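Local structure of Csc2 (Thermofilum pendens, 4TXD) at residues T101-Q104 against M105-L109; G163-G166 against F167-H170; D249-E252 against P253-V256; M358-W361 against V362-K366. The protein probably binds CRISPR RNA as the Cas7-family backbone subunit of a type I-D interference complex and carries a bound zinc ion. All coordinates share one frame; numbering follows the deposited sequence. Where two conformers were deposited one is given.

Overall arrangement
Contacts 1 and 4 are stretches of plain helix, from helix 94-115 and helix 343-365, while contacts 2 and 3 are places where a loop turns into a helix. Contact 2 is buried and holds the zinc ion, and contact 3 is buried, its carboxylates paired with arginines from outside the segments. Contact 1 lies deeper in the chain, with one apolar side and one polar side; contact 4 sits about 26 Å from the chain's centre and is the most exposed. Contacts 1 and 2 touch directly through Arg102 and His170 and through Leu109 and Pro169, and Met358 of contact 4 packs on Gly166 of contact 2. Helix 343-365 also borders contacts 1 to 3.

Contact 1 of 4, residues T101-Q104 against M105-L109; sequences TRRQ and MLQLL
The carbonyl oxygen of Gln104 accepts the backbone N-H of Leu108 at 2.9 Å, N to O, in a nearly straight bond, and the CG of Leu108 presses against the same oxygen at 3.4 Å. In the residues just before, the bonds from Met105 N to Thr101 O, Leu106 N to Arg102 O and Gln107 N to Arg103 O repeat the i to i+4 pattern. On the polar side Arg103 and Gln107 lie alongside each other, pointing the same way. With CG anti to the backbone N (chi1 -159°) and a bend at the next bond, the arginine swings its guanidinium forward until NH1 stands 3.2 Å and NH2 3.3 Å from OE1 of Gln107. Both bonds are weak, neither N-H aiming well at the oxygen; the guanidinium and amide planes are turned 69° apart. This is one middle stretch of the amphipathic helix 94-115, whose apolar side meets helices 169-174, 252-263 and 343-365. Met105 and Leu108 suit that side: the flexible thioether packs on Ile173 and Phe174, while the branched end of Leu108 settles among Tyr260, Ser261 and Phe344. The amide of Gln104 is laid across Leu108, its NE2 3.7 Å from both CG and CD2, and a weak hydrogen bond from NE2 reaches Thr264 OG1. An alanine in place of Leu108 would strip away the branch against which this amide rests and would probably leave it freer to turn, with a gap beside Phe344. Arg102, by contrast, sends its guanidinium off to Gly175 O and His170 ND1, joining this helix to the zinc-bearing segment.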
ATOM      1  N   THR A 101      -4.079   0.123   2.922  1.00 20.98           N
ATOM      2  CA  THR A 101      -2.867   0.930   2.859  1.00 22.71           C
ATOM      3  C   THR A 101      -3.185   2.249   2.154  1.00 29.00           C
ATOM      4  O   THR A 101      -2.713   3.325   2.561  1.00 23.64           O
ATOM      5  CB  THR A 101      -1.718   0.212   2.136  1.00 21.45           C
ATOM      6  OG1 THR A 101      -1.414  -1.020   2.805  1.00 23.89           O
ATOM      7  CG2 THR A 101      -0.455   1.085   2.104  1.00 24.15           C
ATOM      8  N   ARG A 102      -3.995   2.187   1.128  1.00 22.76           N
ATOM      9  CA  ARG A 102      -4.358   3.392   0.428  1.00 29.51           C
ATOM     10  C   ARG A 102      -5.296   4.255   1.244  1.00 26.35           C
ATOM     11  O   ARG A 102      -5.203   5.428   1.240  1.00 21.86           O
ATOM     12  CB  ARG A 102      -4.868   3.089  -0.973  1.00 24.98           C
ATOM     13  CG  ARG A 102      -6.326   3.158  -1.182  1.00 40.08           C
ATOM     14  CD  ARG A 102      -6.646   3.865  -2.481  1.00 42.33           C
ATOM     15  NE  ARG A 102      -6.607   2.941  -3.577  1.00 41.71           N
ATOM     16  CZ  ARG A 102      -6.329   3.229  -4.838  1.00 32.99           C
ATOM     17  NH1 ARG A 102      -6.354   2.259  -5.687  1.00 35.94           N
ATOM     18  NH2 ARG A 102      -5.998   4.433  -5.246  1.00 24.56           N
ATOM     19  N   ARG A 103      -6.160   3.618   1.989  1.00 22.64           N
ATOM     20  CA  ARG A 103      -7.034   4.348   2.901  1.00 24.48           C
ATOM     21  C   ARG A 103      -6.222   5.066   3.994  1.00 24.51           C
ATOM     22  O   ARG A 103      -6.558   6.189   4.400  1.00 24.67           O
ATOM     23  CB  ARG A 103      -8.066   3.395   3.519  1.00 29.33           C
ATOM     24  CG  ARG A 103      -9.298   4.083   4.072  1.00 50.83           C
ATOM     25  CD  ARG A 103      -9.127   4.413   5.533  1.00 64.27           C
ATOM     26  NE  ARG A 103     -10.161   5.316   6.032  1.00 95.30           N
ATOM     27  CZ  ARG A 103     -10.086   6.642   5.972  1.00 62.87           C
ATOM     28  NH1 ARG A 103      -9.027   7.223   5.421  1.00 46.51           N
ATOM     29  NH2 ARG A 103     -11.069   7.385   6.461  1.00 58.19           N
ATOM     30  N   GLN A 104      -5.153   4.428   4.456  1.00 25.96           N
ATOM     31  CA  GLN A 104      -4.266   5.051   5.432  1.00 26.46           C
ATOM     32  C   GLN A 104      -3.510   6.250   4.828  1.00 38.21           C
ATOM     33  O   GLN A 104      -3.424   7.317   5.446  1.00 25.79           O
ATOM     34  CB  GLN A 104      -3.276   4.023   5.997  1.00 26.48           C
ATOM     35  CG  GLN A 104      -2.224   4.596   6.973  1.00 24.37           C
ATOM     36  CD  GLN A 104      -2.819   5.233   8.237  1.00 30.60           C
ATOM     37  OE1 GLN A 104      -4.014   5.117   8.522  1.00 30.11           O
ATOM     38  NE2 GLN A 104      -1.970   5.921   8.995  1.00 23.71           N
ATOM     39  N   MET A 105      -2.967   6.088   3.628  1.00 24.17           N
ATOM     40  CA  MET A 105      -2.279   7.210   2.987  1.00 22.27           C
ATOM     41  C   MET A 105      -3.227   8.384   2.810  1.00 25.87           C
ATOM     42  O   MET A 105      -2.848   9.544   3.015  1.00 28.59           O
ATOM     43  CB  MET A 105      -1.687   6.815   1.627  1.00 24.77           C
ATOM     44  CG  MET A 105      -0.995   8.014   0.939  1.00 26.80           C
ATOM     45  SD  MET A 105      -0.162   7.653  -0.617  1.00 25.01           S
ATOM     46  CE  MET A 105       1.233   6.693  -0.039  1.00 21.72           C
ATOM     47  N   LEU A 106      -4.459   8.081   2.478  1.00 22.27           N
ATOM     48  CA  LEU A 106      -5.468   9.080   2.321  1.00 24.44           C
ATOM     49  C   LEU A 106      -5.739   9.821   3.635  1.00 40.92           C
ATOM     50  O   LEU A 106      -5.937  11.019   3.652  1.00 25.66           O
ATOM     51  CB  LEU A 106      -6.725   8.464   1.764  1.00 20.64           C
ATOM     52  CG  LEU A 106      -7.897   9.398   1.647  1.00 31.44           C
ATOM     53  CD1 LEU A 106      -7.507  10.721   1.026  1.00 31.10           C
ATOM     54  CD2 LEU A 106      -9.084   8.796   0.952  1.00 30.64           C
ATOM     55  N   GLN A 107      -5.731   9.083   4.731  1.00 29.31           N
ATOM     56  CA  GLN A 107      -6.003   9.703   6.032  1.00 25.88           C
ATOM     57  C   GLN A 107      -4.818  10.584   6.416  1.00 22.75           C
ATOM     58  O   GLN A 107      -4.999  11.675   6.961  1.00 28.70           O
ATOM     59  CB  GLN A 107      -6.294   8.638   7.101  1.00 29.12           C
ATOM     60  CG  GLN A 107      -6.826   9.193   8.435  1.00 34.97           C
ATOM     61  CD  GLN A 107      -8.084  10.038   8.279  1.00 40.30           C
ATOM     62  OE1 GLN A 107      -8.940   9.771   7.425  1.00 54.44           O
ATOM     63  NE2 GLN A 107      -8.194  11.078   9.101  1.00 57.64           N
ATOM     64  N   LEU A 108      -3.608  10.129   6.106  1.00 22.28           N
ATOM     65  CA  LEU A 108      -2.413  10.909   6.370  1.00 25.23           C
ATOM     66  C   LEU A 108      -2.438  12.187   5.530  1.00 39.26           C
ATOM     67  O   LEU A 108      -2.056  13.251   6.018  1.00 25.95           O
ATOM     68  CB  LEU A 108      -1.151  10.090   6.090  1.00 24.29           C
ATOM     69  CG  LEU A 108      -0.936   8.896   7.040  1.00 26.37           C
ATOM     70  CD1 LEU A 108       0.246   8.078   6.596  1.00 22.13           C
ATOM     71  CD2 LEU A 108      -0.721   9.380   8.475  1.00 24.83           C
ATOM     72  N   LEU A 109      -2.903  12.083   4.282  1.00 29.62           N
ATOM     73  CA  LEU A 109      -3.041  13.257   3.406  1.00 31.23           C
ATOM     74  C   LEU A 109      -4.046  14.250   3.958  1.00 28.82           C
ATOM     75  O   LEU A 109      -3.852  15.469   3.862  1.00 28.87           O
ATOM     76  CB  LEU A 109      -3.466  12.849   1.986  1.00 21.72           C
ATOM     77  CG  LEU A 109      -2.372  12.195   1.154  1.00 28.21           C
ATOM     78  CD1 LEU A 109      -2.966  11.509  -0.085  1.00 23.73           C
ATOM     79  CD2 LEU A 109      -1.325  13.237   0.773  1.00 22.04           C
TER

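Contact 2 of 4, residues G163-G166 against F167-H170; sequences GMDG and FCPH. With ZN (zinc ion), chain B.
Asp165 OD1 and Cys168 SG each bind the zinc ion at 2.2 Å, and the same OD1 accepts two backbone N-H groups, from Phe167 N at 3.0 Å and Cys168 N at 3.1 Å. Both donors come from one face of the carboxylate, tilted well above its plane, and both bonds are fairly straight at 161°. The carboxylate is brought over them because CG sits between the backbone N and the carbonyl carbon (chi1 54°), which folds the side chain back over the following turn. Aspartate suits the place: its arm is short enough to serve metal and backbone together, while OD2 is held by Trp144 NE1. Gly166 takes the corner with positive phi, where a CB would jam against the preceding carbonyl oxygen. Cys168 stands at the N-cap of helix 169-174, and Cys146 and Cys171 complete the four-ligand site.

Outside the metal shell, the Phe167 ring lies against the aspartate stem, its CE2 3.5 Å from Asp165 CB, with the carboxyl carbon over one face toward the rim. The ring also meets that of Phe137, and the side chain touches Ala355. Replacing Phe167 with an alanine would remove the ring and would probably open a gap beside Phe137, leaving the aspartate stem less firmly backed. The thioether end of Met164 reaches the His170 ring, its CE 3.8 Å from CE1; His170 is not a ligand, and its ND1 is hydrogen-bonded to Arg102 NH2. Since OD1 faces a cation and two N-H donors, its negative charge is probably well stabilised, consistent with a structural role for the zinc in fastening the loop to the helix.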
ATOM      1  N   GLY A 163     -15.839  12.114  -5.856  1.00 61.79           N
ATOM      2  CA  GLY A 163     -15.133  10.899  -6.225  1.00 69.24           C
ATOM      3  C   GLY A 163     -13.635  11.030  -6.033  1.00 56.24           C
ATOM      4  O   GLY A 163     -13.180  11.877  -5.264  1.00 48.16           O
ATOM      5  N   MET A 164     -12.867  10.200  -6.727  1.00 45.59           N
ATOM      6  CA  MET A 164     -11.423  10.272  -6.706  1.00 41.07           C
ATOM      7  C   MET A 164     -10.996  11.437  -7.573  1.00 37.82           C
ATOM      8  O   MET A 164     -11.675  11.751  -8.506  1.00 35.78           O
ATOM      9  CB  MET A 164     -10.819   8.960  -7.204  1.00 46.34           C
ATOM     10  CG  MET A 164     -10.816   7.842  -6.172  1.00 59.18           C
ATOM     11  SD  MET A 164     -10.496   6.168  -6.745  1.00 67.32           S
ATOM     12  CE  MET A 164      -8.727   6.143  -6.731  1.00 39.44           C
ATOM     13  N   ASP A 165      -9.875  12.070  -7.256  1.00 34.51           N
ATOM     14  CA  ASP A 165      -9.446  13.214  -8.030  1.00 37.91           C
ATOM     15  C   ASP A 165      -8.547  12.857  -9.206  1.00 37.24           C
ATOM     16  O   ASP A 165      -8.482  13.568 -10.168  1.00 29.47           O
ATOM     17  CB  ASP A 165      -8.806  14.277  -7.154  1.00 30.47           C
ATOM     18  CG  ASP A 165      -7.688  13.750  -6.302  1.00 32.82           C
ATOM     19  OD1 ASP A 165      -7.055  12.801  -6.676  1.00 32.42           O
ATOM     20  OD2 ASP A 165      -7.429  14.312  -5.254  1.00 31.13           O
ATOM     21  N   GLY A 166      -7.871  11.739  -9.099  1.00 30.32           N
ATOM     22  CA  GLY A 166      -6.986  11.298 -10.127  1.00 26.04           C
ATOM     23  C   GLY A 166      -5.636  11.953 -10.157  1.00 30.00           C
ATOM     24  O   GLY A 166      -4.893  11.718 -11.060  1.00 26.38           O
ATOM     25  N   PHE A 167      -5.326  12.778  -9.167  1.00 21.57           N
ATOM     26  CA  PHE A 167      -4.031  13.406  -9.137  1.00 16.97           C
ATOM     27  C   PHE A 167      -3.321  13.430  -7.785  1.00 21.40           C
ATOM     28  O   PHE A 167      -2.205  13.777  -7.718  1.00 23.00           O
ATOM     29  CB  PHE A 167      -4.080  14.798  -9.744  1.00 21.13           C
ATOM     30  CG  PHE A 167      -4.882  15.773  -8.960  1.00 24.96           C
ATOM     31  CD1 PHE A 167      -4.330  16.434  -7.917  1.00 24.61           C
ATOM     32  CD2 PHE A 167      -6.174  16.013  -9.257  1.00 26.00           C
ATOM     33  CE1 PHE A 167      -5.053  17.328  -7.193  1.00 26.69           C
ATOM     34  CE2 PHE A 167      -6.913  16.905  -8.536  1.00 29.48           C
ATOM     35  CZ  PHE A 167      -6.350  17.566  -7.493  1.00 26.46           C
ATOM     36  N   CYS A 168      -4.014  13.048  -6.736  1.00 26.04           N
ATOM     37  CA  CYS A 168      -3.416  12.993  -5.431  1.00 22.43           C
ATOM     38  C   CYS A 168      -2.508  11.790  -5.272  1.00 27.54           C
ATOM     39  O   CYS A 168      -2.542  10.886  -6.032  1.00 23.31           O
ATOM     40  CB  CYS A 168      -4.473  13.049  -4.353  1.00 24.52           C
ATOM     41  SG  CYS A 168      -5.161  11.476  -3.876  1.00 28.25           S
ATOM     42  N   PRO A 169      -1.623  11.904  -4.194  1.00 24.01           N
ATOM     43  CA  PRO A 169      -0.699  10.783  -4.064  1.00 21.92           C
ATOM     44  C   PRO A 169      -1.327   9.388  -3.980  1.00 21.78           C
ATOM     45  O   PRO A 169      -0.770   8.494  -4.493  1.00 23.52           O
ATOM     46  CB  PRO A 169       0.047  11.093  -2.780  1.00 25.12           C
ATOM     47  CG  PRO A 169       0.131  12.560  -2.741  1.00 23.60           C
ATOM     48  CD  PRO A 169      -1.229  12.938  -3.111  1.00 19.48           C
ATOM     49  N   HIS A 170      -2.456   9.228  -3.343  1.00 18.66           N
ATOM     50  CA  HIS A 170      -3.005   7.902  -3.252  1.00 25.31           C
ATOM     51  C   HIS A 170      -3.525   7.436  -4.598  1.00 24.21           C
ATOM     52  O   HIS A 170      -3.370   6.321  -4.932  1.00 24.14           O
ATOM     53  CB  HIS A 170      -4.003   7.739  -2.108  1.00 24.19           C
ATOM     54  CG  HIS A 170      -5.424   7.853  -2.509  1.00 26.92           C
ATOM     55  ND1 HIS A 170      -6.099   6.844  -3.141  1.00 35.44           N
ATOM     56  CD2 HIS A 170      -6.301   8.863  -2.375  1.00 35.30           C
ATOM     57  CE1 HIS A 170      -7.332   7.221  -3.375  1.00 40.62           C
ATOM     58  NE2 HIS A 170      -7.480   8.449  -2.928  1.00 34.11           N
TER
HETATM   59 ZN    ZN B 401      -6.879  11.179  -5.214  0.82 27.41          ZN

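Contact 3 of 4, residues D249-E252 against P253-V256; sequences DLTE and PELV
Glu254 and Thr251 hold each other by two hydrogen bonds running in opposite senses. OE1 of the glutamate accepts from Thr251 N at 3.1 Å, in a straight bond that meets the oxygen well above the carboxylate plane, and Thr251 OG1 receives Glu254 N at 3.5 Å, a weak bond. The hydroxyl can serve because OG1 sits between the backbone N and the carbonyl carbon (chi1 63°), which turns it toward the helix. Leu255 N to Thr251 O, at 2.9 Å, and Val256 N to Glu252 O begin the helical pattern.

Charge is met from outside the segments. Arg196 and Arg45 pair with OE1 and OE2 of Glu254, Ser350 bonds to OE2 and to Thr251 OG1, and Arg34 takes Glu252.

Apolar packing is modest: Leu250 CD1 rests 3.8 Å from Leu255 CA and 4.3 Å from its CB. Van der Waals contacts add Leu250 CD2, 3.8 Å from Glu254 OE1, and Pro253 CD, 3.4 Å from Thr251 OG1. Pro253 stands in the first turn, where a proline, lacking an N-H, forfeits no backbone bond. Together, Thr251 at the N-cap and Glu254 three residues on form a capping box, opening helix 252-263 as the chain leaves strand 240-247.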
ATOM      1  N   ASP A 249       9.129   2.127  -9.945  1.00 25.30           N
ATOM      2  CA  ASP A 249       9.058   3.445 -10.581  1.00 24.90           C
ATOM      3  C   ASP A 249       8.580   4.549  -9.649  1.00 26.43           C
ATOM      4  O   ASP A 249       7.907   5.489 -10.076  1.00 27.21           O
ATOM      5  CB  ASP A 249       8.157   3.374 -11.820  1.00 25.92           C
ATOM      6  CG  ASP A 249       8.721   2.458 -12.879  1.00 35.57           C
ATOM      7  OD1 ASP A 249       9.962   2.412 -13.003  1.00 32.28           O
ATOM      8  OD2 ASP A 249       7.939   1.774 -13.570  1.00 33.72           O
ATOM      9  N   LEU A 250       8.936   4.436  -8.371  1.00 25.14           N
ATOM     10  CA  LEU A 250       8.621   5.474  -7.406  1.00 22.43           C
ATOM     11  C   LEU A 250       9.759   6.475  -7.281  1.00 22.67           C
ATOM     12  O   LEU A 250      10.925   6.132  -7.474  1.00 25.11           O
ATOM     13  CB  LEU A 250       8.336   4.877  -6.017  1.00 26.82           C
ATOM     14  CG  LEU A 250       7.181   3.887  -5.875  1.00 25.08           C
ATOM     15  CD1 LEU A 250       6.974   3.575  -4.410  1.00 23.17           C
ATOM     16  CD2 LEU A 250       5.907   4.464  -6.486  1.00 21.65           C
ATOM     17  N   THR A 251       9.399   7.708  -6.955  1.00 24.72           N
ATOM     18  CA  THR A 251      10.365   8.700  -6.479  1.00 31.46           C
ATOM     19  C   THR A 251      10.647   8.489  -4.995  1.00 32.79           C
ATOM     20  O   THR A 251       9.929   7.749  -4.327  1.00 27.94           O
ATOM     21  CB  THR A 251       9.850  10.118  -6.667  1.00 23.90           C
ATOM     22  OG1 THR A 251       8.677  10.285  -5.871  1.00 25.29           O
ATOM     23  CG2 THR A 251       9.499  10.385  -8.146  1.00 22.73           C
ATOM     24  N   GLU A 252      11.646   9.177  -4.483  1.00 28.66           N
ATOM     25  CA  GLU A 252      11.987   9.142  -3.094  1.00 26.92           C
ATOM     26  C   GLU A 252      10.830   9.429  -2.162  1.00 26.79           C
ATOM     27  O   GLU A 252      10.559   8.636  -1.321  1.00 30.99           O
ATOM     28  CB  GLU A 252      13.191  10.036  -2.803  1.00 30.45           C
ATOM     29  CG  GLU A 252      13.513  10.215  -1.344  1.00 35.64           C
ATOM     30  CD  GLU A 252      14.919  10.735  -1.097  1.00 57.42           C
ATOM     31  OE1 GLU A 252      15.759  10.744  -1.992  1.00 50.18           O
ATOM     32  OE2 GLU A 252      15.186  11.107   0.030  1.00 68.40           O
ATOM     33  N   PRO A 253      10.129  10.533  -2.306  1.00 27.99           N
ATOM     34  CA  PRO A 253       9.043  10.756  -1.346  1.00 23.85           C
ATOM     35  C   PRO A 253       7.855   9.800  -1.494  1.00 32.67           C
ATOM     36  O   PRO A 253       7.126   9.560  -0.525  1.00 24.40           O
ATOM     37  CB  PRO A 253       8.599  12.197  -1.630  1.00 28.53           C
ATOM     38  CG  PRO A 253       9.090  12.502  -2.986  1.00 24.23           C
ATOM     39  CD  PRO A 253      10.325  11.690  -3.202  1.00 31.19           C
ATOM     40  N   GLU A 254       7.644   9.282  -2.696  1.00 27.98           N
ATOM     41  CA  GLU A 254       6.583   8.303  -2.900  1.00 24.02           C
ATOM     42  C   GLU A 254       6.927   7.009  -2.149  1.00 23.20           C
ATOM     43  O   GLU A 254       6.083   6.438  -1.439  1.00 25.32           O
ATOM     44  CB  GLU A 254       6.382   8.055  -4.393  1.00 23.90           C
ATOM     45  CG  GLU A 254       5.770   9.264  -5.105  1.00 23.92           C
ATOM     46  CD  GLU A 254       5.789   9.143  -6.624  1.00 26.08           C
ATOM     47  OE1 GLU A 254       6.311   8.144  -7.162  1.00 24.22           O
ATOM     48  OE2 GLU A 254       5.278  10.070  -7.277  1.00 28.70           O
ATOM     49  N   LEU A 255       8.170   6.573  -2.293  1.00 20.95           N
ATOM     50  CA  LEU A 255       8.654   5.400  -1.588  1.00 27.63           C
ATOM     51  C   LEU A 255       8.552   5.553  -0.074  1.00 33.11           C
ATOM     52  O   LEU A 255       8.018   4.682   0.612  1.00 24.75           O
ATOM     53  CB  LEU A 255      10.103   5.102  -1.956  1.00 28.86           C
ATOM     54  CG  LEU A 255      10.675   4.020  -1.029  1.00 35.00           C
ATOM     55  CD1 LEU A 255      10.603   2.669  -1.691  1.00 31.25           C
ATOM     56  CD2 LEU A 255      12.081   4.338  -0.609  1.00 37.73           C
ATOM     57  N   VAL A 256       9.079   6.656   0.446  1.00 28.66           N
ATOM     58  CA  VAL A 256       9.083   6.857   1.888  1.00 26.22           C
ATOM     59  C   VAL A 256       7.671   6.984   2.426  1.00 26.39           C
ATOM     60  O   VAL A 256       7.350   6.400   3.466  1.00 24.45           O
ATOM     61  CB  VAL A 256       9.910   8.093   2.290  1.00 27.42           C
ATOM     62  CG1 VAL A 256       9.770   8.350   3.800  1.00 27.26           C
ATOM     63  CG2 VAL A 256      11.369   7.878   1.899  1.00 25.60           C
TER

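Contact 4 of 4, residues M358-W361 against V362-K366; sequences MVKW and VEELK
Trp361 and Leu365 come together through their first torsions: the tryptophan CG is anti to the backbone N (chi1 177°), which carries the indole outward from the helix, one face turned to the following turn, and the leucine's CG lies to the side of its backbone N. The pair is an i to i+4 contact in the last turns of helix 343-365. Leu365 CD2 sits 4.0 Å from the centroid of the five-membered ring, 29° off the normal, a CH-pi contact over one face, while its CG lies 3.6 Å from NE1. The flat indole offers Leu365 an apolar surface, although both residues remain exposed. At the benzene part of the indole, CE3 touches Val362 CG2 at 3.8 Å, the two side chains crossing at about a right angle.

Lys360 and Glu364 take the other exposed flank. The two chains slant across each other, and the carboxylate leans on the lysine's aliphatic arm, with OE2 3.1 Å from CE; the ammonium NZ is 3.8 Å from OE2, so the salt bridge is long. Such a pair probably adds little more than a loose electrostatic tie.

The buried side of the helix is apolar. Met358 packs on Phe137 and Ile193, and Val362, compact and branched, fits against Leu189 of a loop and Ile191 of strand 191-193. Backbone bonds from Val362 N, Glu363 N and Glu364 N to the carbonyls of Met358, Val359 and Lys360 keep the helix regular, and the last, Leu365 N to Trp361 O at 2.9 Å, is bent to 131° at the hydrogen.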
ATOM      1  N   MET A 358       1.379  12.173 -17.034  1.00 21.17           N
ATOM      2  CA  MET A 358       0.326  11.301 -17.480  1.00 22.79           C
ATOM      3  C   MET A 358      -0.521  11.987 -18.532  1.00 21.25           C
ATOM      4  O   MET A 358      -0.784  11.457 -19.548  1.00 23.32           O
ATOM      5  CB  MET A 358      -0.555  10.872 -16.330  1.00 24.66           C
ATOM      6  CG  MET A 358      -1.844  10.201 -16.742  1.00 23.23           C
ATOM      7  SD  MET A 358      -2.866   9.736 -15.358  1.00 28.23           S
ATOM      8  CE  MET A 358      -3.562  11.272 -14.905  1.00 20.39           C
ATOM      9  N   VAL A 359      -0.958  13.178 -18.216  1.00 25.67           N
ATOM     10  CA  VAL A 359      -1.745  13.975 -19.135  1.00 27.97           C
ATOM     11  C   VAL A 359      -1.007  14.218 -20.456  1.00 26.69           C
ATOM     12  O   VAL A 359      -1.552  14.059 -21.496  1.00 25.01           O
ATOM     13  CB  VAL A 359      -2.180  15.285 -18.472  1.00 31.43           C
ATOM     14  CG1 VAL A 359      -2.780  16.227 -19.472  1.00 29.00           C
ATOM     15  CG2 VAL A 359      -3.143  15.011 -17.351  1.00 25.92           C
ATOM     16  N   LYS A 360       0.253  14.577 -20.375  1.00 23.87           N
ATOM     17  CA  LYS A 360       1.066  14.727 -21.561  1.00 26.33           C
ATOM     18  C   LYS A 360       1.141  13.440 -22.380  1.00 32.51           C
ATOM     19  O   LYS A 360       1.045  13.470 -23.567  1.00 26.27           O
ATOM     20  CB  LYS A 360       2.455  15.198 -21.219  1.00 28.80           C
ATOM     21  CG  LYS A 360       3.309  15.503 -22.422  1.00 35.27           C
ATOM     22  CD  LYS A 360       4.750  15.751 -22.028  1.00 62.74           C
ATOM     23  CE  LYS A 360       5.707  15.762 -23.202  1.00 58.59           C
ATOM     24  NZ  LYS A 360       6.434  17.052 -23.241  1.00 80.91           N
ATOM     25  N   TRP A 361       1.309  12.319 -21.706  1.00 25.31           N
ATOM     26  CA  TRP A 361       1.354  11.025 -22.386  1.00 23.05           C
ATOM     27  C   TRP A 361       0.055  10.734 -23.140  1.00 26.79           C
ATOM     28  O   TRP A 361       0.084  10.252 -24.286  1.00 24.98           O
ATOM     29  CB  TRP A 361       1.637   9.902 -21.382  1.00 24.73           C
ATOM     30  CG  TRP A 361       1.637   8.510 -21.992  1.00 21.70           C
ATOM     31  CD1 TRP A 361       2.681   7.884 -22.612  1.00 24.55           C
ATOM     32  CD2 TRP A 361       0.544   7.579 -22.004  1.00 20.99           C
ATOM     33  NE1 TRP A 361       2.299   6.619 -23.033  1.00 24.31           N
ATOM     34  CE2 TRP A 361       0.991   6.410 -22.664  1.00 23.03           C
ATOM     35  CE3 TRP A 361      -0.779   7.629 -21.534  1.00 20.20           C
ATOM     36  CZ2 TRP A 361       0.164   5.294 -22.865  1.00 25.66           C
ATOM     37  CZ3 TRP A 361      -1.600   6.513 -21.723  1.00 23.89           C
ATOM     38  CH2 TRP A 361      -1.120   5.361 -22.379  1.00 21.86           C
ATOM     39  N   VAL A 362      -1.075  11.011 -22.491  1.00 21.27           N
ATOM     40  CA  VAL A 362      -2.384  10.793 -23.088  1.00 26.48           C
ATOM     41  C   VAL A 362      -2.508  11.626 -24.365  1.00 28.18           C
ATOM     42  O   VAL A 362      -2.932  11.121 -25.413  1.00 23.73           O
ATOM     43  CB  VAL A 362      -3.538  11.154 -22.097  1.00 24.44           C
ATOM     44  CG1 VAL A 362      -4.875  11.318 -22.833  1.00 20.16           C
ATOM     45  CG2 VAL A 362      -3.656  10.103 -20.999  1.00 18.06           C
ATOM     46  N   GLU A 363      -2.121  12.898 -24.280  1.00 27.09           N
ATOM     47  CA  GLU A 363      -2.188  13.784 -25.440  0.58 32.97           C
ATOM     48  C   GLU A 363      -1.242  13.336 -26.555  1.00 30.26           C
ATOM     49  O   GLU A 363      -1.585  13.407 -27.733  1.00 27.60           O
ATOM     50  CB  GLU A 363      -1.881  15.227 -25.029  0.58 30.00           C
ATOM     51  CG  GLU A 363      -3.020  15.890 -24.268  0.58 35.96           C
ATOM     52  CD  GLU A 363      -2.622  17.204 -23.609  0.58 36.78           C
ATOM     53  OE1 GLU A 363      -1.408  17.474 -23.478  0.58 40.70           O
ATOM     54  OE2 GLU A 363      -3.530  17.963 -23.214  0.58 31.14           O
ATOM     55  N   GLU A 364      -0.053  12.866 -26.192  1.00 24.42           N
ATOM     56  CA  GLU A 364       0.908  12.478 -27.217  1.00 28.02           C
ATOM     57  C   GLU A 364       0.656  11.107 -27.860  1.00 34.94           C
ATOM     58  O   GLU A 364       1.167  10.840 -28.950  1.00 26.78           O
ATOM     59  CB  GLU A 364       2.324  12.520 -26.646  1.00 28.38           C
ATOM     60  CG  GLU A 364       2.765  13.930 -26.308  1.00 43.68           C
ATOM     61  CD  GLU A 364       4.219  14.002 -25.910  1.00 55.06           C
ATOM     62  OE1 GLU A 364       4.766  12.968 -25.471  1.00 46.56           O
ATOM     63  OE2 GLU A 364       4.813  15.091 -26.051  1.00 71.47           O
ATOM     64  N   LEU A 365      -0.118  10.248 -27.206  1.00 21.93           N
ATOM     65  CA  LEU A 365      -0.346   8.900 -27.726  1.00 21.63           C
ATOM     66  C   LEU A 365      -1.760   8.671 -28.263  1.00 21.40           C
ATOM     67  O   LEU A 365      -2.053   7.589 -28.795  1.00 26.27           O
ATOM     68  CB  LEU A 365      -0.039   7.845 -26.647  1.00 21.76           C
ATOM     69  CG  LEU A 365       1.408   7.336 -26.492  1.00 25.25           C
ATOM     70  CD1 LEU A 365       1.859   6.584 -27.745  1.00 30.31           C
ATOM     71  CD2 LEU A 365       2.377   8.477 -26.184  1.00 29.09           C
ATOM     72  N   LYS A 366      -2.645   9.659 -28.171  1.00 20.86           N
ATOM     73  CA  LYS A 366      -4.030   9.361 -28.556  1.00 22.24           C
ATOM     74  C   LYS A 366      -4.222   9.352 -30.084  1.00 19.53           C
ATOM     75  O   LYS A 366      -5.246   8.872 -30.575  1.00 19.74           O
ATOM     76  CB  LYS A 366      -5.008  10.334 -27.905  1.00 26.31           C
ATOM     77  CG  LYS A 366      -4.879  11.773 -28.332  1.00 32.52           C
ATOM     78  CD  LYS A 366      -5.983  12.610 -27.694  1.00 37.10           C
ATOM     79  CE  LYS A 366      -5.865  14.080 -28.079  1.00 39.58           C
ATOM     80  NZ  LYS A 366      -6.728  14.932 -27.217  1.00 39.63           N
TER